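Local coordinates for protein PfEMP1 variant 1 of strain MC (Plasmodium falciparum, PDB 5LGD) that belongs to a parasite surface protein that probably binds host cell surface receptors, and forms a mainly helical piece of it assigned to the DBL family, at residues B[110-113]-B[114-118]; B[88-92]-B[93-97]; B[143-146]-B[147-151]; B[101-105]-B[106-110]. One frame throughout, in Å; residues are numbered along the deposited sequence. Where two conformers were deposited one is given.

Contact 1 (B[110-113]-B[114-118]); sequences KRIE and ALLEQ
I112 lays its CG2 methyl against the CD1 methyl of L116, one helical turn further on, with CG2 and CD1 4.0 Å apart. The two side chains run side by side and point the same way, which makes a short apolar ridge. The I112 torsion (chi1 -63°) sets CG2 opposite the backbone N and beside the carbonyl carbon, so this branch, and not CG1, faces the following turn. L116 CG completes the overlap by resting 3.4 Å from I112 O, the same oxygen that accepts the L116 amide at 2.8 Å from L116 N. The other three backbone bonds of the series, A114 N to K110 O, L115 N to R111 O and E117 N to E113 O, are also i to i+4 and measure 2.9 to 3.0 Å.

E113 and E117 follow the same spacing, and E113 also packs on K92 and L96 of helix 92-103. The extended chain of E117 runs past the E113 carbonyl, with E117 CG 3.3 Å from E113 O. The carboxylates stay apart, E113 OE2 lying 4.6 Å from E117 OE2; two like charges at this distance would be expected to disfavour each other mildly, an effect that the nearby K92 may offset.

Beyond the two segments, L96 also covers I112 and L116, while helix 7-29 meets I112 through I23 and L115 through S22. The unbroken i to i+4 bonding, with a buried aliphatic face and a polar outer face, is that of an amphipathic alpha-helix packed against its neighbours in a helical bundle.

Contact 2 (B[88-92]-B[93-97]); sequences TLLMK and DLLLE
M91 O takes the amide of L95 in the shortest sound polar bond here, 2.9 Å from L95 N and close to straight (165° at the hydrogen). M91 occupies the N-cap position of helix 92-103, so this is the helix's opening i to i+4 bond, at the junction of two consecutive helices, 82-90 and 92-103. The first of them gives out just before it: M91 N reaches T88 O only weakly, and the extended psi of M91 (138°) swings the chain into a new direction. The next rung joins L96 N to K92 O at 3.1 Å.

Leucines pack across the junction. L90 CD2 meets L95 CD1 at 3.9 Å, the two side chains slanting past each other, and both residues are buried; W63 covers L90, and W12 and V15 cover L95. L94 reaches the end of the first helix, its CD2 3.6 Å from T88 O and 3.9 Å from L89 CA. T88, L89 and L94 also pack against the chain of another protein in the assembly, and E97 OE2 hydrogen-bonds to a polar side chain of that protein, so this junction forms part of the interface.

On the outer side, K92 leaves the backbone extended, then bends at chi3 and chi4, which brings its ammonium round to the adjacent residue. K92 CG meanwhile touches L96 CD2 at 3.9 Å. The salt bridge ends with K92 NZ 3.1 Å from D93 OD1, approached nearly in line with that oxygen's C-O bond.

Contact 3 (B[143-146]-B[147-151]); sequences TTID and KLLQH
D146 CB lies 3.2 Å from K147 N, the next amide along the chain. The first torsion of D146 (chi1 -62°) places CG beside its own backbone N, turning the carboxylate back toward the start of the helix. There OD2 accepts two bonds from T143: the amide, T143 N, at 3.0 Å, and the hydroxyl, T143 OG1, at 2.9 Å. They arrive from opposite faces of the carboxylate plane, the amide on the anti side and OG1 from above the plane, an arrangement that should fix the group's rotation. W63 NE1 adds a further hydrogen bond to OD2, and OD1 forms a salt bridge with K67, so both oxygens of this buried acid are satisfied.

T143 in turn sits at the N-cap, where its OG1 accepts weakly from I145 N. With the T143 amide bound to D146, this constitutes a capping box. The helix then settles into i to i+4 bonds: K147 N to T143 O, L148 N to T144 O and L149 N to I145 O, all at 2.8 Å. Q150 N continues the series to D146 O, and the Q150 amide group curls back over that carbonyl, with CD 3.3 Å from D146 O. Along the apolar side, I145 CG2 and L149 CD1 touch at 4.1 Å in side-by-side chains.

The capped start of helix 144-162 is wedged into the bundle: helix 45-70 covers T143, I145 and L149, helix 7-29 lies against I145 and L148 through M18, and L90 of helix 82-90 packs on T143 and I145.

Contact 4 (B[101-105]-B[106-110]); sequences DTYGD and ANEIK. With GOL (glycerol), chain S.
The flat groups of Y103, E108 and D105 meet without stacking on one another. E108 OE2 comes obliquely to the tyrosine, 3.5 Å from Y103 CB, with ring and carboxylate planes 69° apart; H16 of helix 7-29 stacks on that ring. One face of the D105 carboxylate receives the E108 backbone, E108 N standing above the plane 3.2 Å from D105 OD1, and on the same side E108 CB packs 3.5 Å from D105 CG.

This is an aspartate N-cap, the start of helix 106-118 after a turn. G104 leaves helix 92-103 with positive phi (68°), and D105 follows at the cap. The D105 torsion that sets CG opposite the backbone N (chi1 -172°) swings OD1 over the first amides of the new helix, where it also takes a weak bond from N107 N. The weak backbone bond from I109 N to D105 O comes next.

Water 1 ties the turn together by donating to D105 O at 2.7 Å and to E108 OE2 at 2.8 Å. The other oxygen, E108 OE1, is hydrogen-bonded to H16 NE2, which probably offsets the nearness of the D105 carboxylate.

A glycerol, probably from the crystallisation liquor, sits against the D105 carboxylate and the N107 amide. Its O1 donates to D105 OD2 at 2.7 Å, and at its other end O3 accepts from the side-chain amide, N107 ND2 lying 2.6 Å from glycerol O3.

How the contacts relate
Contacts 2, 4 and 1 follow one another along the chain as two turns and a helix: contact 2 opens helix 92-103, contact 4 closes it and opens helix 106-118, and contact 1 carries that helix on, sharing K110 with contact 4. L96 links contact 2 to contacts 1 and 4, its CD1 3.7 Å from I112 CG2 and its O 3.4 Å from I109 CD1. Contact 3 joins from a later helix: T144 OG1 lies 2.7 Å from L90 O, a probable hydrogen bond, and L148 CD2 is 4.1 Å from L115 CD2. Contacts 3 and 4 do not touch, their centres being about 20 Å apart.

Contact 1 (B[110-113]-B[114-118])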
loop_
_atom_site.group_PDB
_atom_site.type_symbol
_atom_site.label_atom_id
_atom_site.label_comp_id
_atom_site.label_asym_id
_atom_site.label_seq_id
_atom_site.Cartn_x
_atom_site.Cartn_y
_atom_site.Cartn_z
ATOM N N LYS B 110 -20.039 -9.672 -30.568
ATOM C CA LYS B 110 -19.696 -10.211 -31.895
ATOM C C LYS B 110 -19.963 -9.171 -33.015
ATOM O O LYS B 110 -19.096 -8.958 -33.861
ATOM C CB LYS B 110 -20.501 -11.493 -32.168
ATOM C CG LYS B 110 -20.033 -12.325 -33.365
ATOM C CD LYS B 110 -20.894 -13.576 -33.465
ATOM C CE LYS B 110 -20.305 -14.597 -34.386
ATOM N NZ LYS B 110 -21.062 -15.866 -34.317
ATOM N N ARG B 111 -21.187 -8.563 -33.014
ATOM C CA ARG B 111 -21.654 -7.552 -33.974
ATOM C C ARG B 111 -20.772 -6.286 -33.924
ATOM O O ARG B 111 -20.428 -5.732 -34.977
ATOM C CB ARG B 111 -23.145 -7.155 -33.723
ATOM C CG ARG B 111 -24.183 -8.296 -33.749
ATOM C CD ARG B 111 -25.657 -7.921 -34.051
ATOM N NE ARG B 111 -26.127 -6.602 -33.598
ATOM C CZ ARG B 111 -26.509 -6.300 -32.357
ATOM N NH1 ARG B 111 -26.415 -7.194 -31.392
ATOM N NH2 ARG B 111 -26.919 -5.075 -32.059
ATOM N N ILE B 112 -20.419 -5.826 -32.692
ATOM C CA ILE B 112 -19.615 -4.625 -32.469
ATOM C C ILE B 112 -18.188 -4.881 -33.020
ATOM O O ILE B 112 -17.700 -4.092 -33.832
ATOM C CB ILE B 112 -19.620 -4.194 -30.978
ATOM C CG1 ILE B 112 -21.063 -3.808 -30.545
ATOM C CG2 ILE B 112 -18.630 -3.012 -30.774
ATOM C CD1 ILE B 112 -21.341 -3.586 -29.054
ATOM N N GLU B 113 -17.571 -6.021 -32.626
ATOM C CA GLU B 113 -16.254 -6.473 -33.064
ATOM C C GLU B 113 -16.198 -6.490 -34.607
ATOM O O GLU B 113 -15.256 -5.933 -35.169
ATOM C CB GLU B 113 -15.962 -7.852 -32.461
ATOM C CG GLU B 113 -14.495 -8.224 -32.369
ATOM C CD GLU B 113 -14.198 -9.554 -31.699
ATOM O OE1 GLU B 113 -15.111 -10.407 -31.604
ATOM O OE2 GLU B 113 -13.033 -9.748 -31.285
ATOM N N ALA B 114 -17.246 -7.016 -35.279
ATOM C CA ALA B 114 -17.364 -7.053 -36.748
ATOM C C ALA B 114 -17.396 -5.625 -37.352
ATOM O O ALA B 114 -16.686 -5.350 -38.334
ATOM C CB ALA B 114 -18.625 -7.802 -37.149
ATOM N N LEU B 115 -18.245 -4.736 -36.764
ATOM C CA LEU B 115 -18.403 -3.319 -37.125
ATOM C C LEU B 115 -17.057 -2.589 -37.001
ATOM O O LEU B 115 -16.683 -1.853 -37.910
ATOM C CB LEU B 115 -19.467 -2.641 -36.228
ATOM C CG LEU B 115 -19.827 -1.174 -36.555
ATOM C CD1 LEU B 115 -21.087 -1.106 -37.437
ATOM C CD2 LEU B 115 -20.098 -0.414 -35.302
ATOM N N LEU B 116 -16.320 -2.824 -35.903
ATOM C CA LEU B 116 -15.021 -2.187 -35.688
ATOM C C LEU B 116 -13.953 -2.744 -36.639
ATOM O O LEU B 116 -13.118 -1.971 -37.115
ATOM C CB LEU B 116 -14.580 -2.307 -34.216
ATOM C CG LEU B 116 -15.478 -1.676 -33.142
ATOM C CD1 LEU B 116 -14.928 -1.952 -31.770
ATOM C CD2 LEU B 116 -15.628 -0.148 -33.347
ATOM N N GLU B 117 -13.996 -4.079 -36.930
ATOM C CA GLU B 117 -13.078 -4.750 -37.867
ATOM C C GLU B 117 -13.217 -4.131 -39.238
ATOM O O GLU B 117 -12.202 -3.768 -39.835
ATOM C CB GLU B 117 -13.293 -6.285 -37.937
ATOM C CG GLU B 117 -12.574 -7.057 -36.831
ATOM C CD GLU B 117 -12.887 -8.535 -36.612
ATOM O OE1 GLU B 117 -13.826 -9.075 -37.248
ATOM O OE2 GLU B 117 -12.187 -9.151 -35.774
ATOM N N GLN B 118 -14.477 -3.952 -39.711
ATOM C CA GLN B 118 -14.788 -3.350 -41.007
ATOM C C GLN B 118 -14.550 -1.852 -41.052
ATOM O O GLN B 118 -14.545 -1.289 -42.140
ATOM C CB GLN B 118 -16.210 -3.697 -41.475
ATOM C CG GLN B 118 -16.341 -5.113 -42.054
ATOM C CD GLN B 118 -15.755 -5.336 -43.443
ATOM O OE1 GLN B 118 -15.903 -6.419 -44.029
ATOM N NE2 GLN B 118 -15.097 -4.337 -44.019
#

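Contact 2 (B[88-92]-B[93-97])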
loop_
_atom_site.group_PDB
_atom_site.type_symbol
_atom_site.label_atom_id
_atom_site.label_comp_id
_atom_site.label_asym_id
_atom_site.label_seq_id
_atom_site.Cartn_x
_atom_site.Cartn_y
_atom_site.Cartn_z
ATOM N N THR B 88 -6.627 4.508 -23.518
ATOM C CA THR B 88 -6.475 3.173 -22.916
ATOM C C THR B 88 -7.861 2.535 -22.742
ATOM O O THR B 88 -8.077 1.392 -23.119
ATOM C CB THR B 88 -5.744 3.292 -21.549
ATOM O OG1 THR B 88 -4.467 3.876 -21.755
ATOM C CG2 THR B 88 -5.579 1.938 -20.823
ATOM N N LEU B 89 -8.795 3.297 -22.175
ATOM C CA LEU B 89 -10.161 2.872 -21.849
ATOM C C LEU B 89 -10.987 2.393 -23.056
ATOM O O LEU B 89 -11.828 1.478 -22.947
ATOM C CB LEU B 89 -10.805 4.090 -21.181
ATOM C CG LEU B 89 -11.944 3.928 -20.187
ATOM C CD1 LEU B 89 -11.640 2.885 -19.043
ATOM C CD2 LEU B 89 -12.290 5.308 -19.616
ATOM N N LEU B 90 -10.712 2.990 -24.215
ATOM C CA LEU B 90 -11.461 2.740 -25.441
ATOM C C LEU B 90 -10.741 1.881 -26.458
ATOM O O LEU B 90 -11.323 1.606 -27.498
ATOM C CB LEU B 90 -11.923 4.080 -26.047
ATOM C CG LEU B 90 -12.884 4.854 -25.149
ATOM C CD1 LEU B 90 -13.106 6.260 -25.647
ATOM C CD2 LEU B 90 -14.222 4.113 -24.993
ATOM N N MET B 91 -9.522 1.386 -26.152
ATOM C CA MET B 91 -8.816 0.435 -27.012
ATOM C C MET B 91 -9.780 -0.741 -27.215
ATOM O O MET B 91 -10.528 -1.078 -26.289
ATOM C CB MET B 91 -7.508 -0.057 -26.353
ATOM C CG MET B 91 -6.378 0.975 -26.366
ATOM S SD MET B 91 -6.026 1.630 -28.024
ATOM C CE MET B 91 -5.178 0.181 -28.807
ATOM N N LYS B 92 -9.862 -1.260 -28.453
ATOM C CA LYS B 92 -10.806 -2.315 -28.840
ATOM C C LYS B 92 -11.019 -3.450 -27.797
ATOM O O LYS B 92 -12.165 -3.674 -27.413
ATOM C CB LYS B 92 -10.436 -2.908 -30.215
ATOM C CG LYS B 92 -11.430 -3.964 -30.720
ATOM C CD LYS B 92 -11.007 -4.576 -32.060
ATOM C CE LYS B 92 -9.850 -5.552 -31.989
ATOM N NZ LYS B 92 -10.217 -6.808 -31.277
ATOM N N ASP B 93 -9.951 -4.168 -27.362
ATOM C CA ASP B 93 -10.109 -5.308 -26.445
ATOM C C ASP B 93 -10.694 -4.933 -25.092
ATOM O O ASP B 93 -11.566 -5.660 -24.604
ATOM C CB ASP B 93 -8.819 -6.109 -26.269
ATOM C CG ASP B 93 -8.184 -6.688 -27.535
ATOM O OD1 ASP B 93 -8.936 -7.024 -28.493
ATOM O OD2 ASP B 93 -6.950 -6.841 -27.555
ATOM N N LEU B 94 -10.246 -3.805 -24.474
ATOM C CA LEU B 94 -10.837 -3.383 -23.200
ATOM C C LEU B 94 -12.265 -2.879 -23.392
ATOM O O LEU B 94 -13.116 -3.122 -22.547
ATOM C CB LEU B 94 -9.985 -2.296 -22.504
ATOM C CG LEU B 94 -10.494 -1.765 -21.145
ATOM C CD1 LEU B 94 -10.679 -2.884 -20.133
ATOM C CD2 LEU B 94 -9.498 -0.744 -20.541
ATOM N N LEU B 95 -12.512 -2.129 -24.468
ATOM C CA LEU B 95 -13.839 -1.602 -24.772
ATOM C C LEU B 95 -14.909 -2.733 -24.806
ATOM O O LEU B 95 -15.967 -2.598 -24.197
ATOM C CB LEU B 95 -13.813 -0.845 -26.110
ATOM C CG LEU B 95 -15.143 -0.346 -26.626
ATOM C CD1 LEU B 95 -15.786 0.567 -25.616
ATOM C CD2 LEU B 95 -14.960 0.431 -27.899
ATOM N N LEU B 96 -14.611 -3.818 -25.509
ATOM C CA LEU B 96 -15.475 -4.965 -25.685
ATOM C C LEU B 96 -15.644 -5.699 -24.343
ATOM O O LEU B 96 -16.755 -6.142 -24.012
ATOM C CB LEU B 96 -14.854 -5.895 -26.783
ATOM C CG LEU B 96 -15.311 -5.759 -28.284
ATOM C CD1 LEU B 96 -15.897 -4.426 -28.636
ATOM C CD2 LEU B 96 -14.230 -6.177 -29.267
ATOM N N GLU B 97 -14.562 -5.784 -23.542
ATOM C CA GLU B 97 -14.667 -6.396 -22.216
ATOM C C GLU B 97 -15.657 -5.626 -21.302
ATOM O O GLU B 97 -16.451 -6.243 -20.608
ATOM C CB GLU B 97 -13.322 -6.318 -21.524
ATOM C CG GLU B 97 -12.511 -7.574 -21.489
ATOM C CD GLU B 97 -11.267 -7.260 -20.688
ATOM O OE1 GLU B 97 -10.159 -7.576 -21.175
ATOM O OE2 GLU B 97 -11.401 -6.614 -19.620
#

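Contact 3 (B[143-146]-B[147-151])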
loop_
_atom_site.group_PDB
_atom_site.type_symbol
_atom_site.label_atom_id
_atom_site.label_comp_id
_atom_site.label_asym_id
_atom_site.label_seq_id
_atom_site.Cartn_x
_atom_site.Cartn_y
_atom_site.Cartn_z
ATOM N N THR B 143 -9.460 8.864 -30.054
ATOM C CA THR B 143 -9.855 7.499 -29.608
ATOM C C THR B 143 -10.566 6.643 -30.662
ATOM O O THR B 143 -10.831 7.109 -31.778
ATOM C CB THR B 143 -10.700 7.499 -28.313
ATOM O OG1 THR B 143 -12.079 7.739 -28.620
ATOM C CG2 THR B 143 -10.180 8.458 -27.244
ATOM N N THR B 144 -10.880 5.382 -30.275
ATOM C CA THR B 144 -11.629 4.362 -31.036
ATOM C C THR B 144 -12.969 4.934 -31.526
ATOM O O THR B 144 -13.307 4.773 -32.704
ATOM C CB THR B 144 -11.838 3.130 -30.135
ATOM O OG1 THR B 144 -10.596 2.432 -29.994
ATOM C CG2 THR B 144 -12.919 2.169 -30.648
ATOM N N ILE B 145 -13.720 5.600 -30.604
ATOM C CA ILE B 145 -15.004 6.249 -30.879
ATOM C C ILE B 145 -14.808 7.288 -31.964
ATOM O O ILE B 145 -15.562 7.296 -32.932
ATOM C CB ILE B 145 -15.670 6.809 -29.585
ATOM C CG1 ILE B 145 -15.889 5.696 -28.510
ATOM C CG2 ILE B 145 -16.954 7.594 -29.859
ATOM C CD1 ILE B 145 -16.806 4.433 -28.920
ATOM N N ASP B 146 -13.762 8.123 -31.832
ATOM C CA ASP B 146 -13.395 9.151 -32.802
ATOM C C ASP B 146 -13.049 8.519 -34.183
ATOM O O ASP B 146 -13.578 8.959 -35.206
ATOM C CB ASP B 146 -12.230 9.968 -32.253
ATOM C CG ASP B 146 -12.563 10.708 -30.967
ATOM O OD1 ASP B 146 -13.281 11.733 -31.038
ATOM O OD2 ASP B 146 -12.018 10.326 -29.905
ATOM N N LYS B 147 -12.228 7.449 -34.194
ATOM C CA LYS B 147 -11.852 6.705 -35.405
ATOM C C LYS B 147 -13.120 6.185 -36.089
ATOM O O LYS B 147 -13.278 6.363 -37.303
ATOM C CB LYS B 147 -10.939 5.515 -35.049
ATOM C CG LYS B 147 -9.459 5.871 -34.920
ATOM C CD LYS B 147 -8.621 5.241 -36.046
ATOM C CE LYS B 147 -8.444 3.735 -35.963
ATOM N NZ LYS B 147 -7.965 3.165 -37.251
ATOM N N LEU B 148 -14.045 5.584 -35.287
ATOM C CA LEU B 148 -15.329 5.079 -35.773
ATOM C C LEU B 148 -16.225 6.165 -36.314
ATOM O O LEU B 148 -16.733 6.009 -37.429
ATOM C CB LEU B 148 -16.081 4.218 -34.745
ATOM C CG LEU B 148 -17.364 3.597 -35.290
ATOM C CD1 LEU B 148 -17.060 2.529 -36.324
ATOM C CD2 LEU B 148 -18.200 3.057 -34.208
ATOM N N LEU B 149 -16.390 7.284 -35.569
ATOM C CA LEU B 149 -17.192 8.411 -36.064
ATOM C C LEU B 149 -16.605 9.022 -37.355
ATOM O O LEU B 149 -17.369 9.456 -38.209
ATOM C CB LEU B 149 -17.470 9.471 -34.992
ATOM C CG LEU B 149 -18.438 9.048 -33.867
ATOM C CD1 LEU B 149 -18.490 10.108 -32.767
ATOM C CD2 LEU B 149 -19.861 8.723 -34.411
ATOM N N GLN B 150 -15.270 8.956 -37.535
ATOM C CA GLN B 150 -14.589 9.421 -38.754
ATOM C C GLN B 150 -14.958 8.469 -39.908
ATOM O O GLN B 150 -15.342 8.923 -40.993
ATOM C CB GLN B 150 -13.064 9.460 -38.545
ATOM C CG GLN B 150 -12.532 10.840 -38.145
ATOM C CD GLN B 150 -11.564 10.868 -36.984
ATOM O OE1 GLN B 150 -10.646 10.041 -36.858
ATOM N NE2 GLN B 150 -11.699 11.896 -36.157
ATOM N N HIS B 151 -14.892 7.140 -39.637
ATOM C CA HIS B 151 -15.250 6.089 -40.594
ATOM C C HIS B 151 -16.708 6.247 -41.042
ATOM O O HIS B 151 -17.012 6.093 -42.232
ATOM C CB HIS B 151 -15.016 4.693 -39.987
ATOM C CG HIS B 151 -15.576 3.580 -40.817
ATOM N ND1 HIS B 151 -14.844 3.010 -41.840
ATOM C CD2 HIS B 151 -16.799 3.002 -40.776
ATOM C CE1 HIS B 151 -15.630 2.091 -42.370
ATOM N NE2 HIS B 151 -16.818 2.048 -41.763
#

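Contact 4 (B[101-105]-B[106-110])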
loop_
_atom_site.group_PDB
_atom_site.type_symbol
_atom_site.label_atom_id
_atom_site.label_comp_id
_atom_site.label_asym_id
_atom_site.label_seq_id
_atom_site.Cartn_x
_atom_site.Cartn_y
_atom_site.Cartn_z
ATOM N N ASP B 101 -19.206 -7.011 -19.766
ATOM C CA ASP B 101 -19.342 -7.075 -18.303
ATOM C C ASP B 101 -20.591 -6.300 -17.828
ATOM O O ASP B 101 -21.244 -6.713 -16.878
ATOM C CB ASP B 101 -18.092 -6.455 -17.637
ATOM C CG ASP B 101 -16.843 -7.320 -17.657
ATOM O OD1 ASP B 101 -16.907 -8.456 -18.199
ATOM O OD2 ASP B 101 -15.795 -6.857 -17.145
ATOM N N THR B 102 -20.908 -5.184 -18.504
ATOM C CA THR B 102 -22.034 -4.321 -18.201
ATOM C C THR B 102 -23.359 -4.840 -18.759
ATOM O O THR B 102 -24.365 -4.773 -18.063
ATOM C CB THR B 102 -21.707 -2.899 -18.678
ATOM O OG1 THR B 102 -20.426 -2.521 -18.166
ATOM C CG2 THR B 102 -22.751 -1.867 -18.258
ATOM N N TYR B 103 -23.369 -5.370 -19.982
ATOM C CA TYR B 103 -24.614 -5.791 -20.648
ATOM C C TYR B 103 -24.867 -7.269 -20.676
ATOM O O TYR B 103 -26.004 -7.675 -20.885
ATOM C CB TYR B 103 -24.669 -5.214 -22.068
ATOM C CG TYR B 103 -24.865 -3.714 -22.030
ATOM C CD1 TYR B 103 -23.791 -2.855 -21.803
ATOM C CD2 TYR B 103 -26.137 -3.156 -22.142
ATOM C CE1 TYR B 103 -23.978 -1.471 -21.689
ATOM C CE2 TYR B 103 -26.337 -1.782 -22.024
ATOM C CZ TYR B 103 -25.257 -0.943 -21.795
ATOM O OH TYR B 103 -25.474 0.414 -21.737
ATOM N N GLY B 104 -23.811 -8.052 -20.596
ATOM C CA GLY B 104 -23.870 -9.503 -20.560
ATOM C C GLY B 104 -24.331 -10.177 -21.836
ATOM O O GLY B 104 -24.763 -11.322 -21.779
ATOM N N ASP B 105 -24.240 -9.474 -22.987
ATOM C CA ASP B 105 -24.693 -9.963 -24.283
ATOM C C ASP B 105 -23.515 -10.176 -25.223
ATOM O O ASP B 105 -23.048 -9.235 -25.854
ATOM C CB ASP B 105 -25.731 -8.974 -24.851
ATOM C CG ASP B 105 -26.473 -9.376 -26.110
ATOM O OD1 ASP B 105 -26.064 -10.363 -26.758
ATOM O OD2 ASP B 105 -27.425 -8.658 -26.485
ATOM N N ALA B 106 -23.046 -11.433 -25.320
ATOM C CA ALA B 106 -21.901 -11.837 -26.140
ATOM C C ALA B 106 -22.104 -11.620 -27.637
ATOM O O ALA B 106 -21.142 -11.340 -28.364
ATOM C CB ALA B 106 -21.560 -13.295 -25.860
ATOM N N ASN B 107 -23.337 -11.767 -28.106
ATOM C CA ASN B 107 -23.657 -11.609 -29.518
ATOM C C ASN B 107 -23.633 -10.187 -29.941
ATOM O O ASN B 107 -23.256 -9.881 -31.067
ATOM C CB ASN B 107 -24.978 -12.243 -29.844
ATOM C CG ASN B 107 -25.126 -12.479 -31.308
ATOM O OD1 ASN B 107 -24.401 -13.256 -31.923
ATOM N ND2 ASN B 107 -25.972 -11.718 -31.914
ATOM N N GLU B 108 -24.030 -9.302 -29.034
ATOM C CA GLU B 108 -23.952 -7.879 -29.240
ATOM C C GLU B 108 -22.434 -7.543 -29.407
ATOM O O GLU B 108 -22.090 -6.768 -30.297
ATOM C CB GLU B 108 -24.606 -7.178 -28.036
ATOM C CG GLU B 108 -24.303 -5.722 -27.873
ATOM C CD GLU B 108 -25.034 -5.166 -26.676
ATOM O OE1 GLU B 108 -26.221 -4.800 -26.838
ATOM O OE2 GLU B 108 -24.426 -5.100 -25.582
ATOM N N ILE B 109 -21.545 -8.227 -28.649
ATOM C CA ILE B 109 -20.089 -8.015 -28.740
ATOM C C ILE B 109 -19.588 -8.486 -30.105
ATOM O O ILE B 109 -18.889 -7.732 -30.770
ATOM C CB ILE B 109 -19.314 -8.645 -27.546
ATOM C CG1 ILE B 109 -19.725 -8.002 -26.218
ATOM C CG2 ILE B 109 -17.778 -8.640 -27.761
ATOM C CD1 ILE B 109 -19.404 -6.552 -26.040
ATOM N N LYS B 110 -20.039 -9.672 -30.568
ATOM C CA LYS B 110 -19.696 -10.211 -31.895
ATOM C C LYS B 110 -19.963 -9.171 -33.015
ATOM O O LYS B 110 -19.096 -8.958 -33.861
ATOM C CB LYS B 110 -20.501 -11.493 -32.168
ATOM C CG LYS B 110 -20.033 -12.325 -33.365
ATOM C CD LYS B 110 -20.894 -13.576 -33.465
ATOM C CE LYS B 110 -20.305 -14.597 -34.386
ATOM N NZ LYS B 110 -21.062 -15.866 -34.317
HETATM C C1 GOL S . -30.236 -9.722 -28.783
HETATM O O1 GOL S . -29.797 -8.754 -27.835
HETATM C C2 GOL S . -29.068 -10.360 -29.492
HETATM O O2 GOL S . -28.017 -10.580 -28.549
HETATM C C3 GOL S . -28.622 -9.431 -30.596
HETATM O O3 GOL S . -27.257 -9.623 -30.938
HETATM O O HOH W 1 -22.875 -7.017 -24.268
#